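Local coordinates for protein trans-4-hydroxy-L-proline dehydratase (Clostridioides difficile 70-100-2010, PDB 6VXC) that uses a glycyl radical to dehydrate trans-4-hydroxy-L-proline to (S)-1-pyrroline-5-carboxylate in the anaerobic breakdown of 4-hydroxyproline, at residues 379-384 / 407-412; 575-580 / 678-683; 625-630 / 698-703. One frame throughout, in Å; residues are numbered along the deposited sequence.

Contact 1. Residues 379-384 / 407-412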
ATOM      1  N   VAL A 379     -16.631  -5.203 -18.543  1.00 13.47           N
ATOM      2  CA  VAL A 379     -15.421  -5.704 -17.897  1.00 13.95           C
ATOM      3  C   VAL A 379     -15.525  -5.536 -16.391  1.00 10.80           C
ATOM      4  O   VAL A 379     -15.021  -6.370 -15.640  1.00 12.60           O
ATOM      5  CB  VAL A 379     -14.137  -5.017 -18.439  1.00 13.39           C
ATOM      6  CG1 VAL A 379     -12.919  -5.561 -17.700  1.00 14.94           C
ATOM      7  CG2 VAL A 379     -13.953  -5.256 -19.954  1.00 13.84           C
ATOM      8  N   SER A 380     -16.174  -4.464 -15.930  1.00 12.22           N
ATOM      9  CA  SER A 380     -16.361  -4.261 -14.494  1.00 11.28           C
ATOM     10  C   SER A 380     -17.041  -5.460 -13.860  1.00 12.38           C
ATOM     11  O   SER A 380     -16.650  -5.916 -12.776  1.00 14.01           O
ATOM     12  CB  SER A 380     -17.187  -2.998 -14.216  1.00  9.75           C
ATOM     13  OG  SER A 380     -16.770  -1.890 -14.974  1.00 13.68           O
ATOM     14  N   TYR A 381     -18.092  -5.959 -14.506  1.00 11.77           N
ATOM     15  CA  TYR A 381     -18.803  -7.103 -13.958  1.00 10.79           C
ATOM     16  C   TYR A 381     -17.986  -8.377 -14.076  1.00 11.50           C
ATOM     17  O   TYR A 381     -18.060  -9.235 -13.194  1.00 14.58           O
ATOM     18  CB  TYR A 381     -20.168  -7.249 -14.635  1.00 13.25           C
ATOM     19  CG  TYR A 381     -21.169  -6.253 -14.119  1.00 14.29           C
ATOM     20  CD1 TYR A 381     -21.697  -6.389 -12.840  1.00 11.98           C
ATOM     21  CD2 TYR A 381     -21.583  -5.176 -14.898  1.00 13.61           C
ATOM     22  CE1 TYR A 381     -22.621  -5.494 -12.337  1.00 13.56           C
ATOM     23  CE2 TYR A 381     -22.506  -4.262 -14.408  1.00 14.44           C
ATOM     24  CZ  TYR A 381     -23.022  -4.428 -13.123  1.00 17.61           C
ATOM     25  OH  TYR A 381     -23.944  -3.531 -12.636  1.00 16.95           O
ATOM     26  N   ILE A 382     -17.186  -8.510 -15.144  1.00 11.63           N
ATOM     27  CA  ILE A 382     -16.283  -9.649 -15.243  1.00 13.31           C
ATOM     28  C   ILE A 382     -15.287  -9.643 -14.078  1.00 13.36           C
ATOM     29  O   ILE A 382     -15.041 -10.680 -13.457  1.00 14.38           O
ATOM     30  CB  ILE A 382     -15.577  -9.668 -16.613  1.00 11.31           C
ATOM     31  CG1 ILE A 382     -16.584  -9.784 -17.764  1.00 14.57           C
ATOM     32  CG2 ILE A 382     -14.634 -10.835 -16.701  1.00 12.69           C
ATOM     33  CD1 ILE A 382     -15.946  -9.618 -19.163  1.00 14.68           C
ATOM     34  N   ILE A 383     -14.714  -8.478 -13.753  1.00 11.85           N
ATOM     35  CA  ILE A 383     -13.759  -8.406 -12.639  1.00  9.40           C
ATOM     36  C   ILE A 383     -14.417  -8.826 -11.325  1.00 11.06           C
ATOM     37  O   ILE A 383     -13.837  -9.582 -10.536  1.00 10.61           O
ATOM     38  CB  ILE A 383     -13.161  -6.990 -12.545  1.00  9.77           C
ATOM     39  CG1 ILE A 383     -12.251  -6.740 -13.760  1.00 11.18           C
ATOM     40  CG2 ILE A 383     -12.421  -6.795 -11.202  1.00  9.35           C
ATOM     41  CD1 ILE A 383     -11.831  -5.286 -13.960  1.00 12.01           C
ATOM     42  N   LEU A 384     -15.642  -8.355 -11.070  1.00 11.04           N
ATOM     43  CA  LEU A 384     -16.349  -8.795  -9.868  1.00 12.22           C
ATOM     44  C   LEU A 384     -16.547 -10.310  -9.856  1.00 12.08           C
ATOM     45  O   LEU A 384     -16.351 -10.959  -8.821  1.00 12.92           O
ATOM     46  CB  LEU A 384     -17.685  -8.065  -9.736  1.00 11.11           C
ATOM     47  CG  LEU A 384     -17.668  -6.569  -9.418  1.00 13.47           C
ATOM     48  CD1 LEU A 384     -19.066  -6.096  -9.038  1.00 12.61           C
ATOM     49  CD2 LEU A 384     -16.670  -6.244  -8.299  1.00 13.08           C
ATOM     50  N   GLN A 407     -27.095   1.011  -8.978  1.00 13.75           N
ATOM     51  CA  GLN A 407     -27.274   0.292  -7.722  1.00 13.61           C
ATOM     52  C   GLN A 407     -26.969  -1.194  -7.880  1.00 13.75           C
ATOM     53  O   GLN A 407     -26.480  -1.827  -6.944  1.00 15.97           O
ATOM     54  CB  GLN A 407     -28.692   0.503  -7.189  1.00 15.46           C
ATOM     55  CG  GLN A 407     -28.880   0.028  -5.750  1.00 19.08           C
ATOM     56  CD  GLN A 407     -28.254   0.961  -4.730  1.00 16.85           C
ATOM     57  OE1 GLN A 407     -27.533   1.896  -5.084  1.00 19.75           O
ATOM     58  NE2 GLN A 407     -28.553   0.725  -3.451  1.00 17.02           N
ATOM     59  N   LYS A 408     -27.223  -1.763  -9.054  1.00 14.13           N
ATOM     60  CA  LYS A 408     -26.913  -3.174  -9.269  1.00 15.44           C
ATOM     61  C   LYS A 408     -25.429  -3.461  -9.054  1.00 16.00           C
ATOM     62  O   LYS A 408     -25.062  -4.499  -8.488  1.00 12.38           O
ATOM     63  CB  LYS A 408     -27.329  -3.595 -10.680  1.00 17.52           C
ATOM     64  CG  LYS A 408     -26.910  -5.012 -11.056  1.00 23.48           C
ATOM     65  CD  LYS A 408     -27.346  -5.388 -12.483  1.00 28.98           C
ATOM     66  CE  LYS A 408     -26.802  -6.750 -12.891  1.00 30.51           C
ATOM     67  NZ  LYS A 408     -26.996  -7.010 -14.338  1.00 39.52           N
ATOM     68  N   PHE A 409     -24.560  -2.558  -9.512  1.00 14.46           N
ATOM     69  CA  PHE A 409     -23.127  -2.770  -9.335  1.00 14.27           C
ATOM     70  C   PHE A 409     -22.757  -2.716  -7.858  1.00 12.53           C
ATOM     71  O   PHE A 409     -22.054  -3.591  -7.350  1.00 12.19           O
ATOM     72  CB  PHE A 409     -22.342  -1.729 -10.132  1.00 11.42           C
ATOM     73  CG  PHE A 409     -20.837  -1.870 -10.010  1.00 11.76           C
ATOM     74  CD1 PHE A 409     -20.149  -2.783 -10.793  1.00 11.60           C
ATOM     75  CD2 PHE A 409     -20.116  -1.087  -9.114  1.00 10.59           C
ATOM     76  CE1 PHE A 409     -18.770  -2.914 -10.691  1.00 13.95           C
ATOM     77  CE2 PHE A 409     -18.729  -1.222  -9.001  1.00 12.01           C
ATOM     78  CZ  PHE A 409     -18.056  -2.143  -9.799  1.00  9.71           C
ATOM     79  N   LEU A 410     -23.247  -1.703  -7.146  1.00 12.16           N
ATOM     80  CA  LEU A 410     -22.963  -1.618  -5.720  1.00 11.28           C
ATOM     81  C   LEU A 410     -23.431  -2.871  -4.979  1.00 13.26           C
ATOM     82  O   LEU A 410     -22.712  -3.406  -4.126  1.00 12.81           O
ATOM     83  CB  LEU A 410     -23.619  -0.362  -5.140  1.00 13.85           C
ATOM     84  CG  LEU A 410     -23.632  -0.229  -3.618  1.00 13.09           C
ATOM     85  CD1 LEU A 410     -22.213  -0.241  -3.026  1.00 10.49           C
ATOM     86  CD2 LEU A 410     -24.429   1.016  -3.185  1.00 10.88           C
ATOM     87  N   LYS A 411     -24.638  -3.359  -5.292  1.00 13.33           N
ATOM     88  CA  LYS A 411     -25.168  -4.501  -4.554  1.00 12.58           C
ATOM     89  C   LYS A 411     -24.377  -5.771  -4.847  1.00 11.28           C
ATOM     90  O   LYS A 411     -24.175  -6.599  -3.955  1.00 15.37           O
ATOM     91  CB  LYS A 411     -26.656  -4.690  -4.854  1.00 14.16           C
ATOM     92  CG  LYS A 411     -27.532  -3.621  -4.175  1.00 20.97           C
ATOM     93  CD  LYS A 411     -29.021  -3.848  -4.406  1.00 28.24           C
ATOM     94  CE  LYS A 411     -29.521  -5.103  -3.695  1.00 25.26           C
ATOM     95  NZ  LYS A 411     -31.018  -5.183  -3.741  1.00 28.64           N
ATOM     96  N   ARG A 412     -23.919  -5.941  -6.084  1.00 11.79           N
ATOM     97  CA  ARG A 412     -23.049  -7.068  -6.393  1.00 12.49           C
ATOM     98  C   ARG A 412     -21.759  -7.002  -5.576  1.00 15.10           C
ATOM     99  O   ARG A 412     -21.267  -8.031  -5.093  1.00 13.87           O
ATOM    100  CB  ARG A 412     -22.751  -7.095  -7.889  1.00 11.98           C
ATOM    101  CG  ARG A 412     -21.805  -8.175  -8.320  1.00 15.04           C
ATOM    102  CD  ARG A 412     -22.461  -9.543  -8.308  1.00 17.39           C
ATOM    103  NE  ARG A 412     -21.563 -10.549  -8.871  1.00 20.63           N
ATOM    104  CZ  ARG A 412     -20.974 -11.493  -8.155  1.00 19.43           C
ATOM    105  NH1 ARG A 412     -21.214 -11.564  -6.852  1.00 18.85           N
ATOM    106  NH2 ARG A 412     -20.154 -12.361  -8.733  1.00 15.35           N
TER
HETATM  107  O   HOH W   1     -20.680  -9.337 -11.526  1.00 23.50           O
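Tyr381 and Phe409 form the aromatic part of this helix-helix contact, a T-shaped pair in which the edge of Phe409 is directed at the face of Tyr381. Their centroids lie 5.7 Å apart with the planes at 77°, and Phe409 CD1 sits over the rim of the tyrosine ring. With CG anti to the backbone N (chi1 -180°), Phe409 brings CD1 near both Tyr381 and Leu384.

The apolar contacts centre on Leu384. Its CD1 packs 3.6 Å from Phe409 CE1 and 3.5 Å from Arg412 CG, the leucine and arginine side chains running past each other in opposite directions. The extended Lys408 puts its CG 3.7 Å from Tyr381 OH; any cation-pi attraction is weak.

Polar bridging falls to a water that donates to Tyr381 O (3.1 Å) and accepts from Arg412 NE (3.0 Å). Arg412 NH2 forms salt bridges with Asp385 and Asp388.

The helix segments run nearly parallel, 14° apart, with axes separated by 11.2 Å. Strand 396-401 joins the two helices in the chain; with its parallel neighbours 362-366 and 426-428 they form consecutive beta-alpha-beta crossovers on one sheet, Leu384 and Phe409 touching Val399, Ser380 and Phe409 touching Thr365.

Contact 2. Residues 575-580 / 678-683; sequences IGTITD and SPNGRL
The carboxamide of Asn680 and the carboxylate of Asp580 share a water: it donates to Asp580 OD2 at 2.8 Å and accepts from Asn680 ND2 at 2.9 Å. On the other side of the amide, Asn680 OD1 takes a bond of 2.7 Å from Ser678 OG, which arrives tilted 17° from the carbonyl plane, and a weak one from Arg682 N. The Arg682 guanidinium has the backbone N of Ser678 at its edge, in plane, while its NH1 donates to Ser678 OG at 3.1 Å, with the oxygen 17° out of the guanidinium plane.

Direct contact between the segments is made by carbon. Asp580 CB meets Asn680 CB at 3.6 Å, where the backbones also approach most closely. Thr577 CG2 touches Ser678 OG at 4.0 Å and Arg682 CD at 4.2 Å, so the methyl rests against the polar network without joining it.

Residues Ser678 to Gly681 form a type I beta turn, closed by Gly681 N to Ser678 O, and the turn is set against the first turns of helix 575-591. Asn680 CG stands between its backbone N and carbonyl carbon (chi1 65°), folding the amide back over the turn to meet the serine hydroxyl. Ser678 N also bonds to Arg682 O, closing the five residues Ser678 to Arg682 around the turn.

Polar ends on the helix side find partners beyond the turn. Thr577 OG1 is hydrogen-bonded to Glu695 and to Ser689 N, while Asp580 OD1 bonds to Tyr625 N. Arg682 NE bonds to Lys686 O, and its NH1 also reaches Gly676 O.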
ATOM      1  N   ILE A 575      -6.115   8.151  15.552  1.00 11.06           N
ATOM      2  CA  ILE A 575      -6.954   9.312  15.830  1.00 10.29           C
ATOM      3  C   ILE A 575      -8.035   8.973  16.869  1.00 10.29           C
ATOM      4  O   ILE A 575      -8.376   9.803  17.707  1.00 12.16           O
ATOM      5  CB  ILE A 575      -7.518   9.880  14.506  1.00 11.29           C
ATOM      6  CG1 ILE A 575      -8.296  11.184  14.724  1.00 10.72           C
ATOM      7  CG2 ILE A 575      -8.339   8.826  13.734  1.00 12.51           C
ATOM      8  CD1 ILE A 575      -7.444  12.335  15.281  1.00 12.79           C
ATOM      9  N   GLY A 576      -8.585   7.756  16.840  1.00 11.72           N
ATOM     10  CA  GLY A 576      -9.579   7.384  17.841  1.00 10.19           C
ATOM     11  C   GLY A 576      -9.003   7.338  19.247  1.00 11.95           C
ATOM     12  O   GLY A 576      -9.580   7.881  20.198  1.00 10.87           O
ATOM     13  N   THR A 577      -7.865   6.670  19.399  1.00 13.37           N
ATOM     14  CA  THR A 577      -7.224   6.577  20.705  1.00 10.89           C
ATOM     15  C   THR A 577      -6.936   7.969  21.263  1.00 12.11           C
ATOM     16  O   THR A 577      -7.324   8.290  22.391  1.00 10.85           O
ATOM     17  CB  THR A 577      -5.930   5.761  20.587  1.00 11.53           C
ATOM     18  OG1 THR A 577      -6.237   4.423  20.193  1.00 15.54           O
ATOM     19  CG2 THR A 577      -5.156   5.730  21.915  1.00 15.46           C
ATOM     20  N   ILE A 578      -6.330   8.844  20.453  1.00 11.72           N
ATOM     21  CA  ILE A 578      -5.936  10.127  21.027  1.00 11.86           C
ATOM     22  C   ILE A 578      -7.140  11.029  21.238  1.00 11.81           C
ATOM     23  O   ILE A 578      -7.181  11.779  22.218  1.00 13.89           O
ATOM     24  CB  ILE A 578      -4.840  10.830  20.203  1.00 11.11           C
ATOM     25  CG1 ILE A 578      -4.453  12.131  20.940  1.00 12.81           C
ATOM     26  CG2 ILE A 578      -5.269  11.085  18.766  1.00 10.86           C
ATOM     27  CD1 ILE A 578      -3.344  12.848  20.364  1.00 13.94           C
ATOM     28  N   THR A 579      -8.141  10.959  20.353  1.00 10.91           N
ATOM     29  CA  THR A 579      -9.381  11.693  20.569  1.00 10.00           C
ATOM     30  C   THR A 579     -10.002  11.320  21.908  1.00  9.72           C
ATOM     31  O   THR A 579     -10.348  12.193  22.713  1.00  8.86           O
ATOM     32  CB  THR A 579     -10.395  11.404  19.452  1.00 10.58           C
ATOM     33  OG1 THR A 579      -9.937  11.932  18.209  1.00  9.34           O
ATOM     34  CG2 THR A 579     -11.713  12.043  19.800  1.00 10.01           C
ATOM     35  N   ASP A 580     -10.173  10.017  22.151  1.00 11.52           N
ATOM     36  CA  ASP A 580     -10.776   9.598  23.409  1.00 11.46           C
ATOM     37  C   ASP A 580      -9.892   9.957  24.603  1.00 11.14           C
ATOM     38  O   ASP A 580     -10.411  10.255  25.680  1.00 12.91           O
ATOM     39  CB  ASP A 580     -11.084   8.102  23.386  1.00 10.31           C
ATOM     40  CG  ASP A 580     -12.290   7.748  22.492  1.00 12.69           C
ATOM     41  OD1 ASP A 580     -12.972   8.653  21.983  1.00 13.44           O
ATOM     42  OD2 ASP A 580     -12.562   6.542  22.308  1.00 13.92           O
ATOM     43  N   SER A 678      -2.991   4.847  28.293  1.00 14.57           N
ATOM     44  CA  SER A 678      -3.417   6.165  27.856  1.00 12.42           C
ATOM     45  C   SER A 678      -4.666   6.606  28.603  1.00 13.93           C
ATOM     46  O   SER A 678      -5.386   5.779  29.178  1.00 13.44           O
ATOM     47  CB  SER A 678      -3.662   6.214  26.334  1.00 13.52           C
ATOM     48  OG  SER A 678      -4.363   5.096  25.826  1.00 14.22           O
ATOM     49  N   PRO A 679      -4.931   7.920  28.634  1.00 10.85           N
ATOM     50  CA  PRO A 679      -6.027   8.453  29.466  1.00 11.85           C
ATOM     51  C   PRO A 679      -7.412   7.925  29.117  1.00 13.01           C
ATOM     52  O   PRO A 679      -8.325   8.062  29.936  1.00 11.21           O
ATOM     53  CB  PRO A 679      -5.946   9.970  29.214  1.00  9.89           C
ATOM     54  CG  PRO A 679      -4.522  10.200  28.864  1.00 10.55           C
ATOM     55  CD  PRO A 679      -4.077   8.989  28.096  1.00 10.47           C
ATOM     56  N   ASN A 680      -7.625   7.378  27.922  1.00 10.66           N
ATOM     57  CA  ASN A 680      -8.959   6.891  27.584  1.00 11.89           C
ATOM     58  C   ASN A 680      -9.292   5.569  28.260  1.00 13.62           C
ATOM     59  O   ASN A 680     -10.440   5.125  28.175  1.00 12.18           O
ATOM     60  CB  ASN A 680      -9.107   6.725  26.073  1.00 10.46           C
ATOM     61  CG  ASN A 680      -8.191   5.658  25.523  1.00 12.29           C
ATOM     62  OD1 ASN A 680      -7.060   5.508  25.980  1.00 17.11           O
ATOM     63  ND2 ASN A 680      -8.672   4.901  24.548  1.00 13.83           N
ATOM     64  N   GLY A 681      -8.331   4.944  28.938  1.00 15.30           N
ATOM     65  CA  GLY A 681      -8.539   3.656  29.561  1.00 14.30           C
ATOM     66  C   GLY A 681      -7.872   2.502  28.845  1.00 14.60           C
ATOM     67  O   GLY A 681      -7.892   1.385  29.366  1.00 16.22           O
ATOM     68  N   ARG A 682      -7.277   2.734  27.679  1.00 15.55           N
ATOM     69  CA  ARG A 682      -6.489   1.697  27.017  1.00 14.64           C
ATOM     70  C   ARG A 682      -5.286   1.345  27.881  1.00 14.93           C
ATOM     71  O   ARG A 682      -4.641   2.225  28.454  1.00 13.99           O
ATOM     72  CB  ARG A 682      -6.054   2.186  25.630  1.00 11.46           C
ATOM     73  CG  ARG A 682      -5.116   1.267  24.873  1.00 12.38           C
ATOM     74  CD  ARG A 682      -4.361   2.015  23.750  1.00 12.77           C
ATOM     75  NE  ARG A 682      -2.998   1.513  23.690  1.00 13.45           N
ATOM     76  CZ  ARG A 682      -2.031   1.888  24.523  1.00 11.77           C
ATOM     77  NH1 ARG A 682      -2.283   2.785  25.458  1.00 11.13           N
ATOM     78  NH2 ARG A 682      -0.825   1.354  24.419  1.00 11.40           N
ATOM     79  N   LEU A 683      -5.020   0.053  28.040  1.00 16.03           N
ATOM     80  CA  LEU A 683      -3.949  -0.337  28.938  1.00 13.28           C
ATOM     81  C   LEU A 683      -2.607  -0.405  28.210  1.00 14.70           C
ATOM     82  O   LEU A 683      -2.529  -0.400  26.977  1.00 13.43           O
ATOM     83  CB  LEU A 683      -4.258  -1.671  29.609  1.00 18.41           C
ATOM     84  CG  LEU A 683      -5.521  -1.710  30.474  1.00 17.92           C
ATOM     85  CD1 LEU A 683      -5.641  -3.058  31.143  1.00 23.32           C
ATOM     86  CD2 LEU A 683      -5.534  -0.596  31.510  1.00 15.68           C
TER
HETATM   87  O   HOH W   2     -11.561   4.971  24.445  1.00 15.15           O

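Contact 3. Residues 625-630 / 698-703; sequences YGNDDD and GDTNGP
Asn627 reaches across to 698-703 with both ends of its amide, and the tight part of the contact is built around it. Its ND2 donates to Gly698 O at 2.8 Å in an almost straight bond, the acceptor lying in the amide plane; ND2 also bonds to Lys624 O. Its OD1 receives Thr700 N at 2.8 Å in the carbonyl plane, and Asn701 ND2 at 2.9 Å from above that plane. The two asparagine amides stand nearly perpendicular, 83° apart. Setting CG beside the backbone N (chi1 -64°) brings the Asn627 amide to the other loop. The backbones come close at Gly626, whose O lies 3.6 Å from Asp699 CB.

The looser side is water-mediated: a water accepts from Asn701 N at 2.8 Å and lies 2.9 Å from Gly626 O and 3.0 Å from Gly702 O. Thr700 and Asn701 are solvent-exposed although their N-H groups hold Asn627. Asp699 turns its carboxylate elsewhere, to Thr805 OG1.

One neutral amide thus donates to a carbonyl and accepts from a backbone and a side-chain N-H of the facing loop, joining the loops before helices 630-647 and 703-711 by directional bonds that need no charged group.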
ATOM      1  N   TYR A 625     -15.504   9.099  20.856  1.00 10.90           N
ATOM      2  CA  TYR A 625     -15.574   9.253  19.413  1.00  8.31           C
ATOM      3  C   TYR A 625     -16.304   8.073  18.771  1.00 10.77           C
ATOM      4  O   TYR A 625     -16.147   6.926  19.185  1.00 11.23           O
ATOM      5  CB  TYR A 625     -14.150   9.368  18.881  1.00 11.20           C
ATOM      6  CG  TYR A 625     -13.974   9.223  17.401  1.00  9.62           C
ATOM      7  CD1 TYR A 625     -14.440  10.202  16.530  1.00  9.58           C
ATOM      8  CD2 TYR A 625     -13.308   8.128  16.879  1.00  9.76           C
ATOM      9  CE1 TYR A 625     -14.255  10.093  15.183  1.00 10.49           C
ATOM     10  CE2 TYR A 625     -13.087   8.012  15.507  1.00  9.46           C
ATOM     11  CZ  TYR A 625     -13.581   8.995  14.667  1.00 11.84           C
ATOM     12  OH  TYR A 625     -13.415   8.895  13.306  1.00 12.62           O
ATOM     13  N   GLY A 626     -17.091   8.360  17.738  1.00 10.98           N
ATOM     14  CA  GLY A 626     -17.838   7.326  17.043  1.00 12.07           C
ATOM     15  C   GLY A 626     -19.272   7.144  17.505  1.00 11.36           C
ATOM     16  O   GLY A 626     -19.913   6.153  17.143  1.00 11.90           O
ATOM     17  N   ASN A 627     -19.813   8.092  18.257  1.00 13.19           N
ATOM     18  CA  ASN A 627     -21.190   8.013  18.717  1.00 10.94           C
ATOM     19  C   ASN A 627     -22.010   9.196  18.237  1.00 14.05           C
ATOM     20  O   ASN A 627     -23.109   9.433  18.746  1.00 16.17           O
ATOM     21  CB  ASN A 627     -21.227   7.908  20.241  1.00 12.71           C
ATOM     22  CG  ASN A 627     -20.580   6.646  20.729  1.00 12.75           C
ATOM     23  OD1 ASN A 627     -21.190   5.581  20.685  1.00 13.86           O
ATOM     24  ND2 ASN A 627     -19.340   6.742  21.165  1.00 11.90           N
ATOM     25  N   ASP A 628     -21.514   9.918  17.237  1.00 10.67           N
ATOM     26  CA  ASP A 628     -22.136  11.163  16.810  1.00 13.75           C
ATOM     27  C   ASP A 628     -22.297  12.113  17.996  1.00 15.31           C
ATOM     28  O   ASP A 628     -23.271  12.856  18.097  1.00 18.88           O
ATOM     29  CB  ASP A 628     -23.482  10.917  16.120  1.00 14.01           C
ATOM     30  CG  ASP A 628     -23.969  12.137  15.372  1.00 18.38           C
ATOM     31  OD1 ASP A 628     -23.130  13.005  15.016  1.00 18.37           O
ATOM     32  OD2 ASP A 628     -25.189  12.248  15.186  1.00 18.50           O
ATOM     33  N   ASP A 629     -21.327  12.071  18.913  1.00 12.51           N
ATOM     34  CA  ASP A 629     -21.314  12.899  20.117  1.00 13.76           C
ATOM     35  C   ASP A 629     -20.309  14.035  19.917  1.00 14.92           C
ATOM     36  O   ASP A 629     -19.098  13.801  19.927  1.00 13.73           O
ATOM     37  CB  ASP A 629     -20.958  12.048  21.335  1.00 13.17           C
ATOM     38  CG  ASP A 629     -21.008  12.819  22.641  1.00 14.67           C
ATOM     39  OD1 ASP A 629     -21.023  14.066  22.630  1.00 18.62           O
ATOM     40  OD2 ASP A 629     -21.025  12.150  23.694  1.00 17.33           O
ATOM     41  N   ASP A 630     -20.818  15.266  19.764  1.00 15.37           N
ATOM     42  CA  ASP A 630     -19.968  16.408  19.427  1.00 17.57           C
ATOM     43  C   ASP A 630     -18.964  16.756  20.526  1.00 14.06           C
ATOM     44  O   ASP A 630     -17.933  17.357  20.226  1.00 18.79           O
ATOM     45  CB  ASP A 630     -20.838  17.625  19.089  1.00 19.08           C
ATOM     46  CG  ASP A 630     -21.393  17.568  17.671  1.00 20.79           C
ATOM     47  OD1 ASP A 630     -20.746  16.955  16.784  1.00 20.13           O
ATOM     48  OD2 ASP A 630     -22.499  18.092  17.459  1.00 27.12           O
ATOM     49  N   GLY A 698     -15.582   1.784  22.051  1.00 17.27           N
ATOM     50  CA  GLY A 698     -15.940   3.189  22.077  1.00 14.19           C
ATOM     51  C   GLY A 698     -17.301   3.519  21.499  1.00 13.10           C
ATOM     52  O   GLY A 698     -18.013   4.373  22.024  1.00 13.97           O
ATOM     53  N   ASP A 699     -17.672   2.859  20.414  1.00 11.91           N
ATOM     54  CA  ASP A 699     -18.909   3.150  19.704  1.00 10.62           C
ATOM     55  C   ASP A 699     -20.011   2.231  20.230  1.00 12.97           C
ATOM     56  O   ASP A 699     -19.955   1.017  20.054  1.00 13.80           O
ATOM     57  CB  ASP A 699     -18.696   2.986  18.202  1.00 11.69           C
ATOM     58  CG  ASP A 699     -18.156   1.607  17.828  1.00 12.42           C
ATOM     59  OD1 ASP A 699     -17.192   1.131  18.454  1.00 13.44           O
ATOM     60  OD2 ASP A 699     -18.681   1.005  16.877  1.00 16.68           O
ATOM     61  N   THR A 700     -21.010   2.806  20.880  1.00 11.96           N
ATOM     62  CA  THR A 700     -22.094   2.013  21.448  1.00 13.79           C
ATOM     63  C   THR A 700     -23.446   2.408  20.881  1.00 13.54           C
ATOM     64  O   THR A 700     -24.477   2.077  21.467  1.00 17.33           O
ATOM     65  CB  THR A 700     -22.124   2.146  22.972  1.00 17.34           C
ATOM     66  OG1 THR A 700     -22.200   3.535  23.332  1.00 18.53           O
ATOM     67  CG2 THR A 700     -20.896   1.486  23.599  1.00 14.90           C
ATOM     68  N   ASN A 701     -23.464   3.119  19.764  1.00 12.53           N
ATOM     69  CA  ASN A 701     -24.705   3.647  19.229  1.00 13.84           C
ATOM     70  C   ASN A 701     -24.985   3.197  17.797  1.00 12.98           C
ATOM     71  O   ASN A 701     -25.854   3.767  17.140  1.00 14.22           O
ATOM     72  CB  ASN A 701     -24.696   5.176  19.344  1.00 13.36           C
ATOM     73  CG  ASN A 701     -24.987   5.641  20.770  1.00 17.52           C
ATOM     74  OD1 ASN A 701     -26.139   5.736  21.160  1.00 16.86           O
ATOM     75  ND2 ASN A 701     -23.948   5.902  21.549  1.00 15.48           N
ATOM     76  N   GLY A 702     -24.297   2.172  17.313  1.00 12.94           N
ATOM     77  CA  GLY A 702     -24.586   1.604  16.015  1.00 13.70           C
ATOM     78  C   GLY A 702     -23.758   2.206  14.895  1.00 12.98           C
ATOM     79  O   GLY A 702     -23.081   3.222  15.074  1.00 14.87           O
ATOM     80  N   PRO A 703     -23.834   1.608  13.700  1.00 13.14           N
ATOM     81  CA  PRO A 703     -22.939   2.030  12.606  1.00 12.56           C
ATOM     82  C   PRO A 703     -23.313   3.357  11.975  1.00 13.64           C
ATOM     83  O   PRO A 703     -22.442   4.020  11.394  1.00 13.22           O
ATOM     84  CB  PRO A 703     -23.052   0.879  11.597  1.00 12.65           C
ATOM     85  CG  PRO A 703     -24.449   0.311  11.868  1.00 11.68           C
ATOM     86  CD  PRO A 703     -24.668   0.451  13.340  1.00 12.94           C
TER
HETATM   87  O   HOH W   3     -21.885   4.137  17.689  1.00 10.03           O

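Contacts 2 and 3 are neighbours, their centres 14 Å apart, and they meet where Asp580 OD1 is hydrogen-bonded to Tyr625 N at 2.8 Å, while Thr579 CG2 packs 3.7 Å from Tyr625 CB. Their segments alternate along the chain, so helix 575-591 and the loop at 625-630 each meet a different part of the long connection between helices 667-673 and 703-711. Contact 1 closes earlier in the chain and stands apart, about 24 Å from contact 2 and about 15 Å from contact 3 between nearest atoms. All three lie away from the probable catalytic residues Cys454 and Glu456 and from Gly785, which carries the radical in the active enzyme but not in this structure.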